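Side-chain contacts in flavodoxin-like domain (Synechococcus elongatus PCC 6301, PDB 3HLY), which probably binds a flavin mononucleotide cofactor for electron transfer, as flavodoxins and the flavodoxin-like domains of larger flavoproteins do: residues 5-10 with 16-21; 11-16 with 120-125. All coordinates share one frame; numbering follows the deposited sequence.

Contact 1 of 2, residues 5-10 with 16-21; sequences IGYLSD and RLSQAI
Ser18 lies over the aromatic ring of Tyr7, its OG 3.4 Å above the ring plane and almost over its centre. Its CB also faces the ring, 4.1 Å from the centroid of Tyr7 and 20° off the ring normal, a CH-pi contact. The same Ser18 CB meets the side chain of Ile5, whose CG2 comes within 3.9 Å. One turn further along the helix Ile21 adds the last contact, its CG2 being 4.4 Å from Ile5 CD1. Ile5 reaches both helix residues because its two branches divide the work: with chi1 at -61°, CG2 stands anti to the backbone N and meets the serine, while CG1 carries CD1 toward the isoleucine. A serine is small enough to sit against the face of a flat ring, and its hydroxyl is paired in this buried setting: the Ser14 carbonyl oxygen is its main hydrogen-bond partner, with that of Asp15 competing for the same proton. Ile5 and Tyr7 both point toward the helix, with Gly6, which has no side chain, between them. On the strand's flank, Met34 of strand 32-36 touches both. The axes of strand 5-7 and helix 16-21 run nearly antiparallel, at 175°, and come within 9.4 Å, the layering of the first beta-alpha-beta unit of a flavodoxin-like fold, in which helix 14-27 runs back so that strand 32-36 can join parallel to strand 3-7.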
loop_
_atom_site.group_PDB
_atom_site.type_symbol
_atom_site.label_atom_id
_atom_site.label_comp_id
_atom_site.label_asym_id
_atom_site.label_seq_id
_atom_site.Cartn_x
_atom_site.Cartn_y
_atom_site.Cartn_z
ATOM N N ILE A 5 -1.590 -5.449 -0.403
ATOM C CA ILE A 5 -1.490 -4.255 -1.228
ATOM C C ILE A 5 -2.910 -3.782 -1.514
ATOM O O ILE A 5 -3.713 -4.499 -2.119
ATOM C CB ILE A 5 -0.754 -4.535 -2.547
ATOM C CG1 ILE A 5 0.673 -5.006 -2.237
ATOM C CG2 ILE A 5 -0.707 -3.273 -3.400
ATOM C CD1 ILE A 5 1.532 -5.233 -3.469
ATOM N N GLY A 6 -3.227 -2.585 -1.033
ATOM C CA GLY A 6 -4.548 -2.024 -1.244
ATOM C C GLY A 6 -4.482 -0.781 -2.111
ATOM O O GLY A 6 -3.566 0.035 -1.975
ATOM N N TYR A 7 -5.444 -0.638 -3.017
ATOM C CA TYR A 7 -5.490 0.521 -3.908
ATOM C C TYR A 7 -6.875 0.655 -4.513
ATOM O O TYR A 7 -7.755 -0.153 -4.240
ATOM C CB TYR A 7 -4.467 0.380 -5.041
ATOM C CG TYR A 7 -4.630 -0.885 -5.847
ATOM C CD1 TYR A 7 -4.255 -2.120 -5.317
ATOM C CD2 TYR A 7 -5.196 -0.860 -7.125
ATOM C CE1 TYR A 7 -4.442 -3.296 -6.031
ATOM C CE2 TYR A 7 -5.390 -2.042 -7.852
ATOM C CZ TYR A 7 -5.008 -3.254 -7.293
ATOM O OH TYR A 7 -5.183 -4.430 -7.985
ATOM N N LEU A 8 -7.066 1.681 -5.336
ATOM C CA LEU A 8 -8.352 1.878 -5.993
ATOM C C LEU A 8 -8.246 1.474 -7.452
ATOM O O LEU A 8 -7.354 1.922 -8.171
ATOM C CB LEU A 8 -8.809 3.341 -5.911
ATOM C CG LEU A 8 -9.400 3.853 -4.598
ATOM C CD1 LEU A 8 -8.298 3.995 -3.566
ATOM C CD2 LEU A 8 -10.065 5.204 -4.837
ATOM N N SER A 9 -9.161 0.625 -7.892
ATOM C CA SER A 9 -9.148 0.198 -9.277
ATOM C C SER A 9 -9.304 1.392 -10.193
ATOM O O SER A 9 -10.176 2.229 -9.995
ATOM C CB SER A 9 -10.283 -0.788 -9.547
ATOM O OG SER A 9 -9.947 -2.078 -9.072
ATOM N N ASP A 10 -8.437 1.470 -11.190
ATOM C CA ASP A 10 -8.485 2.524 -12.185
ATOM C C ASP A 10 -8.442 3.966 -11.688
ATOM O O ASP A 10 -9.052 4.846 -12.295
ATOM C CB ASP A 10 -9.715 2.311 -13.075
ATOM C CG ASP A 10 -9.771 0.903 -13.648
ATOM O OD1 ASP A 10 -8.687 0.327 -13.879
ATOM O OD2 ASP A 10 -10.882 0.367 -13.871
ATOM N N ARG A 16 -1.103 0.008 -12.043
ATOM C CA ARG A 16 0.253 -0.124 -12.546
ATOM C C ARG A 16 1.380 0.043 -11.527
ATOM O O ARG A 16 2.373 -0.671 -11.571
ATOM C CB ARG A 16 0.429 0.867 -13.690
ATOM C CG ARG A 16 1.297 0.378 -14.801
ATOM C CD ARG A 16 0.893 1.062 -16.086
ATOM N NE ARG A 16 -0.472 0.736 -16.488
ATOM C CZ ARG A 16 -1.068 1.244 -17.562
ATOM N NH1 ARG A 16 -0.422 2.107 -18.338
ATOM N NH2 ARG A 16 -2.306 0.880 -17.871
ATOM N N LEU A 17 1.244 0.998 -10.626
ATOM C CA LEU A 17 2.273 1.176 -9.615
ATOM C C LEU A 17 2.151 0.005 -8.636
ATOM O O LEU A 17 3.144 -0.611 -8.262
ATOM C CB LEU A 17 2.060 2.490 -8.884
ATOM C CG LEU A 17 2.088 3.740 -9.763
ATOM C CD1 LEU A 17 1.282 4.853 -9.116
ATOM C CD2 LEU A 17 3.510 4.147 -9.980
ATOM N N SER A 18 0.920 -0.318 -8.254
ATOM C CA SER A 18 0.694 -1.415 -7.312
ATOM C C SER A 18 1.166 -2.760 -7.877
ATOM O O SER A 18 1.705 -3.580 -7.138
ATOM C CB SER A 18 -0.783 -1.462 -6.881
ATOM O OG SER A 18 -1.653 -1.893 -7.923
ATOM N N GLN A 19 0.999 -2.978 -9.185
ATOM C CA GLN A 19 1.440 -4.226 -9.812
ATOM C C GLN A 19 2.967 -4.326 -9.840
ATOM O O GLN A 19 3.531 -5.401 -9.657
ATOM C CB GLN A 19 0.913 -4.318 -11.247
ATOM C CG GLN A 19 -0.481 -4.879 -11.372
ATOM C CD GLN A 19 -1.044 -4.707 -12.772
ATOM O OE1 GLN A 19 -0.296 -4.553 -13.746
ATOM N NE2 GLN A 19 -2.366 -4.736 -12.882
ATOM N N ALA A 20 3.621 -3.197 -10.105
ATOM C CA ALA A 20 5.073 -3.118 -10.148
ATOM C C ALA A 20 5.637 -3.449 -8.753
ATOM O O ALA A 20 6.608 -4.188 -8.634
ATOM C CB ALA A 20 5.499 -1.721 -10.567
ATOM N N ILE A 21 5.042 -2.900 -7.706
ATOM C CA ILE A 21 5.504 -3.195 -6.342
ATOM C C ILE A 21 5.231 -4.670 -6.069
ATOM O O ILE A 21 6.070 -5.365 -5.480
ATOM C CB ILE A 21 4.748 -2.344 -5.291
ATOM C CG1 ILE A 21 5.109 -0.868 -5.444
ATOM C CG2 ILE A 21 5.133 -2.754 -3.864
ATOM C CD1 ILE A 21 4.082 0.084 -4.746
#

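Contact 2 of 2, residues 11-16 with 120-125; sequences YGYSDR and KDQPTE
Tyr13 carries its ring to Pro123 with CG anti to the carbonyl carbon (chi1 -72°), while Gln122, its CG anti to the backbone N (chi1 -176°), extends past the phenol end. The proline meets the ring over a face: Pro123 CD sits 3.5 Å from the centroid of Tyr13 and 11° off the normal, a CH-pi contact. CD is bonded to the proline nitrogen, so its hydrogens are probably polarised and suited to facing an aromatic pi cloud. Pro123 CG reaches back toward the root of the ring, 3.6 Å from Tyr13 CG. At the other end the methylene of Gln122 takes over, its CG lying 3.4 Å from Tyr13 OH. Tyrosine thus offers a broad apolar face to the buried proline and sets its hydroxyl against the methylene, a van der Waals touch rather than a polar one. With the ring gone, an alanine here is likely to leave Pro123 CD and Gln122 CG without their partner and open a gap beside the helix start. Tyr13 is itself the N-cap residue of helix 14-27 and lies in a type II' turn from Tyr11 to Ser14, where Gly12 accepts the positive phi. Tyr128 of helix 125-144 touches both Tyr13 and Pro123. The join between the helix start and residues 120-125 therefore rests on dispersion and weak CH-pi attraction, with no hydrogen bond or salt bridge across it.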
loop_
_atom_site.group_PDB
_atom_site.type_symbol
_atom_site.label_atom_id
_atom_site.label_comp_id
_atom_site.label_asym_id
_atom_site.label_seq_id
_atom_site.Cartn_x
_atom_site.Cartn_y
_atom_site.Cartn_z
ATOM N N TYR A 11 -7.723 4.207 -10.595
ATOM C CA TYR A 11 -7.555 5.557 -10.065
ATOM C C TYR A 11 -6.113 5.951 -10.354
ATOM O O TYR A 11 -5.180 5.350 -9.823
ATOM C CB TYR A 11 -7.791 5.603 -8.552
ATOM C CG TYR A 11 -7.648 6.996 -7.981
ATOM C CD1 TYR A 11 -6.908 7.225 -6.822
ATOM C CD2 TYR A 11 -8.237 8.095 -8.616
ATOM C CE1 TYR A 11 -6.750 8.512 -6.312
ATOM C CE2 TYR A 11 -8.087 9.385 -8.115
ATOM C CZ TYR A 11 -7.339 9.587 -6.967
ATOM O OH TYR A 11 -7.146 10.863 -6.493
ATOM N N GLY A 12 -5.923 6.954 -11.198
ATOM C CA GLY A 12 -4.571 7.359 -11.536
ATOM C C GLY A 12 -3.801 6.175 -12.104
ATOM O O GLY A 12 -4.278 5.495 -13.017
ATOM N N TYR A 13 -2.614 5.920 -11.564
ATOM C CA TYR A 13 -1.792 4.803 -12.013
ATOM C C TYR A 13 -1.695 3.727 -10.938
ATOM O O TYR A 13 -0.734 2.959 -10.908
ATOM C CB TYR A 13 -0.397 5.298 -12.386
ATOM C CG TYR A 13 -0.371 6.086 -13.674
ATOM C CD1 TYR A 13 -0.006 5.481 -14.879
ATOM C CD2 TYR A 13 -0.733 7.430 -13.696
ATOM C CE1 TYR A 13 -0.003 6.201 -16.074
ATOM C CE2 TYR A 13 -0.734 8.157 -14.883
ATOM C CZ TYR A 13 -0.368 7.538 -16.063
ATOM O OH TYR A 13 -0.370 8.262 -17.231
ATOM N N SER A 14 -2.699 3.672 -10.062
ATOM C CA SER A 14 -2.723 2.695 -8.977
ATOM C C SER A 14 -2.525 1.248 -9.429
ATOM O O SER A 14 -1.695 0.537 -8.865
ATOM C CB SER A 14 -4.031 2.798 -8.189
ATOM O OG SER A 14 -4.035 3.950 -7.375
ATOM N N ASP A 15 -3.289 0.801 -10.427
ATOM C CA ASP A 15 -3.145 -0.575 -10.913
ATOM C C ASP A 15 -1.683 -0.881 -11.247
ATOM O O ASP A 15 -1.108 -1.876 -10.795
ATOM C CB ASP A 15 -3.957 -0.809 -12.195
ATOM C CG ASP A 15 -5.452 -0.698 -11.982
ATOM O OD1 ASP A 15 -6.017 -1.486 -11.187
ATOM O OD2 ASP A 15 -6.067 0.179 -12.626
ATOM N N ARG A 16 -1.103 0.008 -12.043
ATOM C CA ARG A 16 0.253 -0.124 -12.546
ATOM C C ARG A 16 1.380 0.043 -11.527
ATOM O O ARG A 16 2.373 -0.671 -11.571
ATOM C CB ARG A 16 0.429 0.867 -13.690
ATOM C CG ARG A 16 1.297 0.378 -14.801
ATOM C CD ARG A 16 0.893 1.062 -16.086
ATOM N NE ARG A 16 -0.472 0.736 -16.488
ATOM C CZ ARG A 16 -1.068 1.244 -17.562
ATOM N NH1 ARG A 16 -0.422 2.107 -18.338
ATOM N NH2 ARG A 16 -2.306 0.880 -17.871
ATOM N N LYS A 120 5.200 12.614 -8.982
ATOM C CA LYS A 120 4.682 13.954 -9.249
ATOM C C LYS A 120 4.623 14.211 -10.747
ATOM O O LYS A 120 4.939 15.308 -11.217
ATOM C CB LYS A 120 5.571 15.002 -8.572
ATOM N N ASP A 121 4.221 13.187 -11.490
ATOM C CA ASP A 121 4.111 13.267 -12.941
ATOM C C ASP A 121 3.791 11.876 -13.472
ATOM O O ASP A 121 3.705 10.913 -12.709
ATOM C CB ASP A 121 5.418 13.767 -13.542
ATOM N N GLN A 122 3.614 11.767 -14.780
ATOM C CA GLN A 122 3.318 10.484 -15.390
ATOM C C GLN A 122 4.405 9.470 -15.046
ATOM O O GLN A 122 5.580 9.674 -15.348
ATOM C CB GLN A 122 3.237 10.634 -16.902
ATOM C CG GLN A 122 2.843 9.372 -17.632
ATOM C CD GLN A 122 3.010 9.519 -19.126
ATOM O OE1 GLN A 122 2.608 10.530 -19.708
ATOM N NE2 GLN A 122 3.601 8.509 -19.761
ATOM N N PRO A 123 4.025 8.363 -14.397
ATOM C CA PRO A 123 4.998 7.333 -14.032
ATOM C C PRO A 123 5.791 6.865 -15.245
ATOM O O PRO A 123 5.218 6.406 -16.228
ATOM C CB PRO A 123 4.122 6.229 -13.463
ATOM C CG PRO A 123 3.046 7.000 -12.788
ATOM C CD PRO A 123 2.707 8.066 -13.813
ATOM N N THR A 124 7.109 6.993 -15.176
ATOM C CA THR A 124 7.964 6.557 -16.266
ATOM C C THR A 124 8.488 5.172 -15.915
ATOM O O THR A 124 8.159 4.628 -14.856
ATOM C CB THR A 124 9.169 7.508 -16.450
ATOM O OG1 THR A 124 9.908 7.590 -15.222
ATOM C CG2 THR A 124 8.699 8.900 -16.850
ATOM N N GLU A 125 9.299 4.600 -16.798
ATOM C CA GLU A 125 9.876 3.290 -16.541
ATOM C C GLU A 125 10.715 3.385 -15.273
ATOM O O GLU A 125 10.781 2.447 -14.481
ATOM C CB GLU A 125 10.746 2.844 -17.718
ATOM C CG GLU A 125 9.955 2.532 -18.987
ATOM C CD GLU A 125 9.030 1.331 -18.835
ATOM O OE1 GLU A 125 8.257 1.061 -19.780
ATOM O OE2 GLU A 125 9.074 0.654 -17.780
#

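Contacts 1 and 2 have centres 9 Å apart and share helix 14-27, with Arg16 belonging to both. Their segments alternate along the chain: strand end 5-10, turn and helix start 11-16, helix 16-21, and much later 120-125. Contact 1 packs the helix onto strand 3-7, the second strand of the five-stranded parallel sheet, beside edge strand 32-36, whereas contact 2 ties the helix's N-terminal end to the loop leading into helix 125-144. Asp15 probably links them, through its OD2 and Asp10 N at 3.1 Å, though Asp10 is poorly ordered. Both border the loop after strand 3-7, which in flavodoxins commonly contributes to the flavin phosphate site and may do so here.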